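Local coordinates for Non-structural protein (Porcine reproductive and respiratory syndrome virus, PDB 3IFU) that acts as the papain-like cysteine protease and zinc-finger leader piece (nsp1alpha) of the viral polyprotein and probably suppresses host interferon-beta production, at residues Pro56-Leu61 with Ile105-Gln110; Leu145-Lys150 with Cys174-Ala179; Arg86-Asn91 with Tyr122-Arg127. All coordinates share one frame; numbering follows the deposited sequence.

Interaction 1: Pro56-Leu61 with Ile105-Gln110; sequences PLRWTL and IYRAGQ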
# COMPACT_ATOMS: atom_id res chain seq x y z
N PRO A 56 19.62 -27.52 2.69
CA PRO A 56 18.59 -28.13 1.85
C PRO A 56 17.43 -27.20 1.53
O PRO A 56 17.50 -25.99 1.76
CB PRO A 56 18.12 -29.32 2.69
CG PRO A 56 19.38 -29.75 3.36
CD PRO A 56 19.98 -28.43 3.80
N LEU A 57 16.37 -27.78 1.00
CA LEU A 57 15.19 -27.03 0.63
C LEU A 57 14.02 -27.32 1.56
O LEU A 57 13.43 -26.41 2.12
CB LEU A 57 14.81 -27.36 -0.82
CG LEU A 57 15.56 -26.68 -1.96
CD1 LEU A 57 17.05 -26.63 -1.69
CD2 LEU A 57 15.26 -27.42 -3.25
N ARG A 58 13.71 -28.61 1.70
CA ARG A 58 12.61 -29.14 2.51
C ARG A 58 11.32 -29.17 1.68
O ARG A 58 10.32 -29.77 2.08
CB ARG A 58 12.44 -28.38 3.84
CG ARG A 58 11.65 -27.08 3.81
CD ARG A 58 11.71 -26.35 5.16
NE ARG A 58 10.81 -26.93 6.17
CZ ARG A 58 11.20 -27.63 7.24
NH1 ARG A 58 12.49 -27.86 7.46
NH2 ARG A 58 10.29 -28.09 8.09
N TRP A 59 11.37 -28.51 0.53
CA TRP A 59 10.28 -28.48 -0.45
C TRP A 59 10.82 -27.85 -1.73
O TRP A 59 11.80 -27.10 -1.68
CB TRP A 59 9.03 -27.72 0.05
CG TRP A 59 9.23 -26.32 0.57
CD1 TRP A 59 9.09 -25.91 1.87
CD2 TRP A 59 9.53 -25.14 -0.19
NE1 TRP A 59 9.28 -24.55 1.96
CE2 TRP A 59 9.55 -24.05 0.71
CE3 TRP A 59 9.78 -24.89 -1.55
CZ2 TRP A 59 9.82 -22.74 0.31
CZ3 TRP A 59 10.05 -23.60 -1.95
CH2 TRP A 59 10.07 -22.54 -1.03
N THR A 60 10.22 -28.17 -2.86
CA THR A 60 10.70 -27.65 -4.14
C THR A 60 9.69 -26.79 -4.89
O THR A 60 8.50 -26.77 -4.58
CB THR A 60 11.20 -28.81 -5.05
OG1 THR A 60 12.53 -28.52 -5.49
CG2 THR A 60 10.29 -28.99 -6.27
N LEU A 61 10.18 -26.07 -5.90
CA LEU A 61 9.35 -25.19 -6.71
C LEU A 61 9.49 -25.43 -8.21
O LEU A 61 10.56 -25.22 -8.79
CB LEU A 61 9.69 -23.73 -6.40
CG LEU A 61 8.89 -22.64 -7.13
CD1 LEU A 61 7.43 -22.74 -6.73
CD2 LEU A 61 9.46 -21.27 -6.77
N ILE A 105 6.24 -18.41 6.88
CA ILE A 105 5.68 -18.77 5.58
C ILE A 105 6.65 -19.63 4.75
O ILE A 105 6.26 -20.67 4.22
CB ILE A 105 5.25 -17.49 4.81
CG1 ILE A 105 4.06 -16.84 5.55
CG2 ILE A 105 4.85 -17.82 3.39
CD1 ILE A 105 3.55 -15.57 4.94
N TYR A 106 7.91 -19.21 4.66
CA TYR A 106 8.91 -19.98 3.92
C TYR A 106 8.98 -21.41 4.46
O TYR A 106 9.02 -22.37 3.69
CB TYR A 106 10.30 -19.34 4.05
CG TYR A 106 10.65 -18.40 2.94
CD1 TYR A 106 9.94 -17.22 2.76
CD2 TYR A 106 11.70 -18.68 2.07
CE1 TYR A 106 10.26 -16.34 1.74
CE2 TYR A 106 12.03 -17.81 1.04
CZ TYR A 106 11.31 -16.64 0.88
OH TYR A 106 11.60 -15.79 -0.15
N ARG A 107 9.01 -21.54 5.78
CA ARG A 107 9.07 -22.85 6.41
C ARG A 107 7.88 -23.71 5.99
O ARG A 107 8.05 -24.84 5.54
CB ARG A 107 9.09 -22.70 7.94
CG ARG A 107 9.11 -24.02 8.66
CD ARG A 107 9.50 -23.87 10.12
NE ARG A 107 8.42 -23.36 10.95
CZ ARG A 107 8.53 -23.17 12.26
NH1 ARG A 107 9.67 -23.45 12.87
NH2 ARG A 107 7.50 -22.72 12.96
N ALA A 108 6.68 -23.16 6.13
CA ALA A 108 5.47 -23.87 5.77
C ALA A 108 5.40 -24.12 4.25
O ALA A 108 4.73 -25.05 3.80
CB ALA A 108 4.25 -23.08 6.23
N GLY A 109 6.10 -23.27 3.48
CA GLY A 109 6.11 -23.40 2.03
C GLY A 109 4.74 -23.24 1.40
O GLY A 109 4.47 -23.72 0.29
N GLN A 110 3.85 -22.55 2.11
CA GLN A 110 2.50 -22.31 1.65
C GLN A 110 1.80 -21.44 2.68
O GLN A 110 2.31 -21.24 3.78
CB GLN A 110 1.75 -23.64 1.51
CG GLN A 110 1.80 -24.51 2.76
CD GLN A 110 1.00 -25.81 2.61
OE1 GLN A 110 1.15 -26.54 1.62
NE2 GLN A 110 0.16 -26.10 3.61
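The carbonyl oxygen of Tyr106 takes the indole N-H of Trp59, with NE1 2.8 Å from O and the N-H...O angle at 151°. The donor lies nearly in line with the C=O bond, and the oxygen sits only 6° out of the indole plane, so the ring reaches it edge-on. Tyr106 O is not held by the tryptophan alone: Gly109 N also points at it, in a weak backbone bond, while its stronger bond of 2.7 Å runs from Gly109 N to Ile105 O. Gly109 follows the end of helix 94-108 with positive phi. Its CA comes within 3.4 Å of Trp59 NE1, and with no side chain there the ring can come in this close. A chi1 of 53°, which puts Trp59 CG between the backbone N and the carbonyl carbon, helps turn the indole toward the helix end. Beside it Arg58 bends at chi3 and turns the edge of its guanidinium to the next carbonyl, with NE 3.5 Å from Arg107 O. Tyr106 itself points its hydroxyl to Val16 O, and its ring meets Trp77 and Tyr51 edge-to-face. Carbonyls at a helix C-terminus lack the usual i+4 amide partners and probably carry some extra negative character, which the indole N-H answers with a bond and the arginine at most with a longer approach, tying the loop to this helix end.

Interaction 2: Leu145-Lys150 with Cys174-Ala179; sequences LHVSDK and CPFECA. With ZN (zinc ion), chain B.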
# COMPACT_ATOMS: atom_id res chain seq x y z
N LEU A 145 -7.61 -21.02 -3.80
CA LEU A 145 -6.32 -21.62 -4.16
C LEU A 145 -5.14 -20.66 -4.20
O LEU A 145 -4.00 -21.09 -4.02
CB LEU A 145 -6.43 -22.30 -5.53
CG LEU A 145 -7.08 -23.68 -5.56
CD1 LEU A 145 -7.78 -23.91 -6.89
CD2 LEU A 145 -6.02 -24.75 -5.30
N HIS A 146 -5.40 -19.38 -4.42
CA HIS A 146 -4.29 -18.44 -4.52
C HIS A 146 -4.45 -17.14 -3.74
O HIS A 146 -5.53 -16.81 -3.27
CB HIS A 146 -4.07 -18.12 -5.99
CG HIS A 146 -4.11 -19.33 -6.87
ND1 HIS A 146 -3.06 -20.21 -6.97
CD2 HIS A 146 -5.10 -19.82 -7.66
CE1 HIS A 146 -3.39 -21.20 -7.79
NE2 HIS A 146 -4.62 -20.98 -8.22
N VAL A 147 -3.35 -16.41 -3.62
CA VAL A 147 -3.35 -15.13 -2.93
C VAL A 147 -2.44 -14.18 -3.70
O VAL A 147 -1.60 -14.61 -4.49
CB VAL A 147 -2.83 -15.22 -1.46
CG1 VAL A 147 -3.68 -16.20 -0.67
CG2 VAL A 147 -1.37 -15.63 -1.43
N SER A 148 -2.60 -12.88 -3.45
CA SER A 148 -1.80 -11.86 -4.10
C SER A 148 -1.90 -10.58 -3.28
O SER A 148 -2.80 -10.44 -2.43
CB SER A 148 -2.30 -11.59 -5.52
OG SER A 148 -1.47 -10.65 -6.19
N ASP A 149 -0.98 -9.65 -3.52
CA ASP A 149 -1.00 -8.39 -2.80
C ASP A 149 -1.82 -7.36 -3.58
O ASP A 149 -2.01 -6.22 -3.15
CB ASP A 149 0.44 -7.90 -2.56
CG ASP A 149 1.14 -7.49 -3.83
OD1 ASP A 149 1.11 -8.24 -4.83
OD2 ASP A 149 1.74 -6.39 -3.83
N LYS A 150 -2.33 -7.79 -4.72
CA LYS A 150 -3.16 -6.93 -5.57
C LYS A 150 -4.34 -7.75 -6.09
O LYS A 150 -4.28 -8.98 -6.14
CB LYS A 150 -2.33 -6.39 -6.74
CG LYS A 150 -1.40 -5.24 -6.36
CD LYS A 150 -2.21 -3.97 -6.06
CE LYS A 150 -1.32 -2.75 -5.82
NZ LYS A 150 -0.53 -2.87 -4.56
N CYS A 174 -11.49 -18.42 6.43
CA CYS A 174 -10.29 -18.26 5.62
C CYS A 174 -10.67 -18.72 4.22
O CYS A 174 -11.09 -19.86 4.04
CB CYS A 174 -9.14 -19.11 6.16
SG CYS A 174 -7.55 -18.87 5.29
N PRO A 175 -10.53 -17.85 3.21
CA PRO A 175 -10.87 -18.19 1.82
C PRO A 175 -10.24 -19.47 1.29
O PRO A 175 -10.78 -20.10 0.38
CB PRO A 175 -10.41 -16.96 1.05
CG PRO A 175 -10.59 -15.86 2.04
CD PRO A 175 -10.03 -16.47 3.30
N PHE A 176 -9.11 -19.86 1.86
CA PHE A 176 -8.39 -21.04 1.38
C PHE A 176 -7.92 -21.99 2.47
O PHE A 176 -7.94 -21.66 3.66
CB PHE A 176 -7.19 -20.57 0.57
CG PHE A 176 -6.32 -19.60 1.31
CD1 PHE A 176 -5.40 -20.04 2.26
CD2 PHE A 176 -6.44 -18.23 1.09
CE1 PHE A 176 -4.63 -19.13 2.98
CE2 PHE A 176 -5.68 -17.32 1.82
CZ PHE A 176 -4.78 -17.77 2.76
N GLU A 177 -7.47 -23.16 2.04
CA GLU A 177 -6.95 -24.19 2.93
C GLU A 177 -5.46 -24.28 2.64
O GLU A 177 -4.65 -24.52 3.53
CB GLU A 177 -7.59 -25.54 2.61
CG GLU A 177 -9.05 -25.63 3.00
CD GLU A 177 -9.21 -25.60 4.50
OE1 GLU A 177 -9.08 -24.51 5.10
OE2 GLU A 177 -9.46 -26.69 5.08
N CYS A 178 -5.12 -24.06 1.38
CA CYS A 178 -3.73 -24.11 0.96
C CYS A 178 -3.53 -23.23 -0.26
O CYS A 178 -3.85 -23.61 -1.39
CB CYS A 178 -3.33 -25.55 0.64
SG CYS A 178 -1.68 -25.71 -0.05
N ALA A 179 -3.01 -22.03 -0.03
CA ALA A 179 -2.74 -21.11 -1.12
C ALA A 179 -1.27 -21.31 -1.47
O ALA A 179 -0.39 -21.16 -0.63
CB ALA A 179 -3.00 -19.68 -0.67
ZN ZN B . -0.96 -19.69 -6.48
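Val147 and the Phe176 ring cross at about a right angle, and the valine touches with one methyl: CG1 is 3.4 Å from Phe176 CE2, meeting the ring obliquely. The same methyl rests 3.5 Å from Ala179 CB, which in turn lies over the centre of one face of the phenyl ring, 3.7 Å above its plane. On the opposite face Cys174 SG sits toward the rim, so the ring is held between two residues of its own segment while the valine comes at it from the other. A chi1 of 53° helps to swing the phenyl back over its own backbone, on the side of Ala179. The backbones meet beside this cluster, where Ala179 CA approaches Leu145 O at 3.2 Å in a CA-H...O contact with 154° at the hydrogen. His146 turns its CB away from 174-179 and gives ND1 to the zinc ion at 2.2 Å; Leu145 CB lies over the rim of one face of its imidazole. Cys70, Cys76 and the terminal carboxylate oxygen of Met180 complete the site. Between the segments the joining is mostly apolar, plus that one CA-H...O contact; the zinc links 145-150 to Met180, just beyond 174-179. Packing Ala179 against Val147 and Leu145 probably helps to hold the C-terminus next to His146, where two cysteine sulfurs and a carboxylate would together probably more than balance the charge of the ion.

Interaction 3: Arg86-Asn91 with Tyr122-Arg127; sequences RMTSGN and YERGCR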
# COMPACT_ATOMS: atom_id res chain seq x y z
N ARG A 86 3.04 -5.79 7.17
CA ARG A 86 2.70 -4.39 7.38
C ARG A 86 1.45 -4.17 8.20
O ARG A 86 1.42 -3.29 9.06
CB ARG A 86 2.52 -3.63 6.06
CG ARG A 86 2.53 -2.12 6.28
CD ARG A 86 3.97 -1.63 6.30
NE ARG A 86 4.33 -0.68 7.36
CZ ARG A 86 4.20 -0.91 8.66
NH1 ARG A 86 3.70 -2.06 9.09
NH2 ARG A 86 4.62 -0.02 9.54
N MET A 87 0.41 -4.94 7.92
CA MET A 87 -0.86 -4.82 8.63
C MET A 87 -0.77 -5.39 10.03
O MET A 87 -1.63 -5.15 10.87
CB MET A 87 -1.96 -5.55 7.86
CG MET A 87 -2.01 -5.21 6.38
SD MET A 87 -3.46 -5.88 5.53
CE MET A 87 -2.96 -7.55 5.22
N THR A 88 0.30 -6.13 10.30
CA THR A 88 0.48 -6.78 11.58
C THR A 88 1.57 -6.16 12.49
O THR A 88 1.89 -6.70 13.55
CB THR A 88 0.73 -8.31 11.32
OG1 THR A 88 -0.52 -8.96 11.08
CG2 THR A 88 1.37 -8.97 12.47
N SER A 89 2.10 -5.01 12.09
CA SER A 89 3.13 -4.34 12.89
C SER A 89 2.96 -2.83 12.90
O SER A 89 2.11 -2.29 12.19
CB SER A 89 4.52 -4.68 12.36
OG SER A 89 4.66 -4.26 11.01
N GLY A 90 3.77 -2.15 13.70
CA GLY A 90 3.72 -0.70 13.78
C GLY A 90 4.96 -0.10 13.14
O GLY A 90 5.66 -0.79 12.40
N ASN A 91 5.23 1.17 13.41
CA ASN A 91 6.39 1.85 12.84
C ASN A 91 7.71 1.31 13.39
O ASN A 91 8.60 0.92 12.63
CB ASN A 91 6.31 3.36 13.09
CG ASN A 91 5.59 4.09 11.96
OD1 ASN A 91 4.50 3.71 11.54
ND2 ASN A 91 6.20 5.16 11.47
N TYR A 122 -5.40 -12.32 12.76
CA TYR A 122 -6.70 -11.86 13.23
C TYR A 122 -6.63 -11.06 14.54
O TYR A 122 -7.22 -9.98 14.65
CB TYR A 122 -7.65 -13.04 13.40
CG TYR A 122 -9.07 -12.63 13.71
CD1 TYR A 122 -10.01 -12.48 12.70
CD2 TYR A 122 -9.45 -12.34 15.03
CE1 TYR A 122 -11.31 -12.04 12.98
CE2 TYR A 122 -10.74 -11.90 15.32
CZ TYR A 122 -11.67 -11.75 14.30
OH TYR A 122 -12.93 -11.29 14.59
N GLU A 123 -5.91 -11.57 15.54
CA GLU A 123 -5.84 -10.87 16.81
C GLU A 123 -5.18 -9.51 16.64
O GLU A 123 -5.44 -8.59 17.42
CB GLU A 123 -5.07 -11.70 17.86
CG GLU A 123 -3.58 -11.37 17.97
CD GLU A 123 -3.14 -11.01 19.40
OE1 GLU A 123 -3.37 -11.84 20.31
OE2 GLU A 123 -2.57 -9.91 19.61
N ARG A 124 -4.35 -9.37 15.61
CA ARG A 124 -3.66 -8.10 15.38
C ARG A 124 -4.46 -7.09 14.56
O ARG A 124 -3.96 -5.99 14.28
CB ARG A 124 -2.29 -8.36 14.74
CG ARG A 124 -1.25 -8.85 15.75
CD ARG A 124 -0.10 -9.55 15.06
NE ARG A 124 0.85 -10.14 16.00
CZ ARG A 124 1.91 -9.51 16.51
NH1 ARG A 124 2.18 -8.25 16.19
NH2 ARG A 124 2.71 -10.15 17.36
N GLY A 125 -5.68 -7.44 14.18
CA GLY A 125 -6.50 -6.50 13.44
C GLY A 125 -6.90 -6.78 12.00
O GLY A 125 -7.64 -5.99 11.41
N CYS A 126 -6.43 -7.88 11.43
CA CYS A 126 -6.80 -8.19 10.05
C CYS A 126 -8.12 -8.95 9.99
O CYS A 126 -8.40 -9.79 10.84
CB CYS A 126 -5.69 -9.00 9.36
SG CYS A 126 -4.11 -8.14 9.14
N ARG A 127 -8.91 -8.65 8.97
CA ARG A 127 -10.20 -9.29 8.77
C ARG A 127 -10.36 -9.57 7.30
O ARG A 127 -9.84 -8.82 6.47
CB ARG A 127 -11.32 -8.36 9.23
CG ARG A 127 -11.26 -7.96 10.71
CD ARG A 127 -11.82 -9.06 11.63
NE ARG A 127 -11.67 -8.72 13.05
CZ ARG A 127 -10.53 -8.76 13.73
NH1 ARG A 127 -9.40 -9.13 13.14
NH2 ARG A 127 -10.51 -8.41 15.01
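Arg124 reaches across to Thr88, and its side chain can be followed outward along the contact. CB points toward the 86-91 segment and passes 4.1 Å from Thr88 OG1. With CG opposite the carbonyl carbon (chi1 -77°), the chain runs out extended as far as NE and crosses the threonine side chain at about a right angle. CG and CD cross over near the Thr88 methyl CG2; the modelled spacing at CD is too short to be trusted, so only the neighbourhood is sound. NE continues past the same methyl. At the tip, NH1 points to the carbonyl oxygen of Thr88, which lies at the edge of the guanidinium near its plane; the bond, 3.1 Å from NH1 to Thr88 O and bent to 135°, is weak. NH2 has Arg97 of helix 94-108 close by, a like charge that probably disfavours the approach.

Deeper in, Cys126 SG packs on Met87, 3.6 Å from its CB; chi3 of -81° bends the methionine tip back, leaving CE 4.1 Å from the same sulfur. The segment 122-127 holds its own shape: Tyr122 to Gly125 form a type I beta turn, and Tyr122 O receives both Gly125 N and Arg127 NH1, the latter at 2.8 Å. That guanidinium also lies across the Tyr122 ring, with NH1 3.3 Å above its centre.

In the fold, the contact joins the C-terminal end of helix 81-87 to the turn between helix 113-118 and strand 127-130. Helix 94-108 lies against Thr88 and Ser89, Val138 and Asn161 border Met87, and Arg127 pairs through its backbone with Thr160 of strand 157-160. Asn161 of the second subunit packs on Arg86, and Arg124 of that subunit on Asn91.

Overall arrangement
Interactions 1 and 2 lie 17 Å apart between centres and meet directly: Gln110, just past the helix end, brings OE1 to 3.4 Å from Cys178 SG and CB to 3.9 Å from Ala179 O. Interaction 2 is part of the second zinc site and supplies one of its ligands; interaction 1 lies near it, with Gly109 about 7 Å from the Met180 side chain. Interaction 3 stands apart from the zinc sites, its centre 24 Å from that of interaction 1 and 18 Å from that of interaction 2, touching neither. Helices 81-87 and 94-108, consecutive in the chain, carry segments of interactions 3 and 1, whose four segments alternate along the cysteine protease part of the chain.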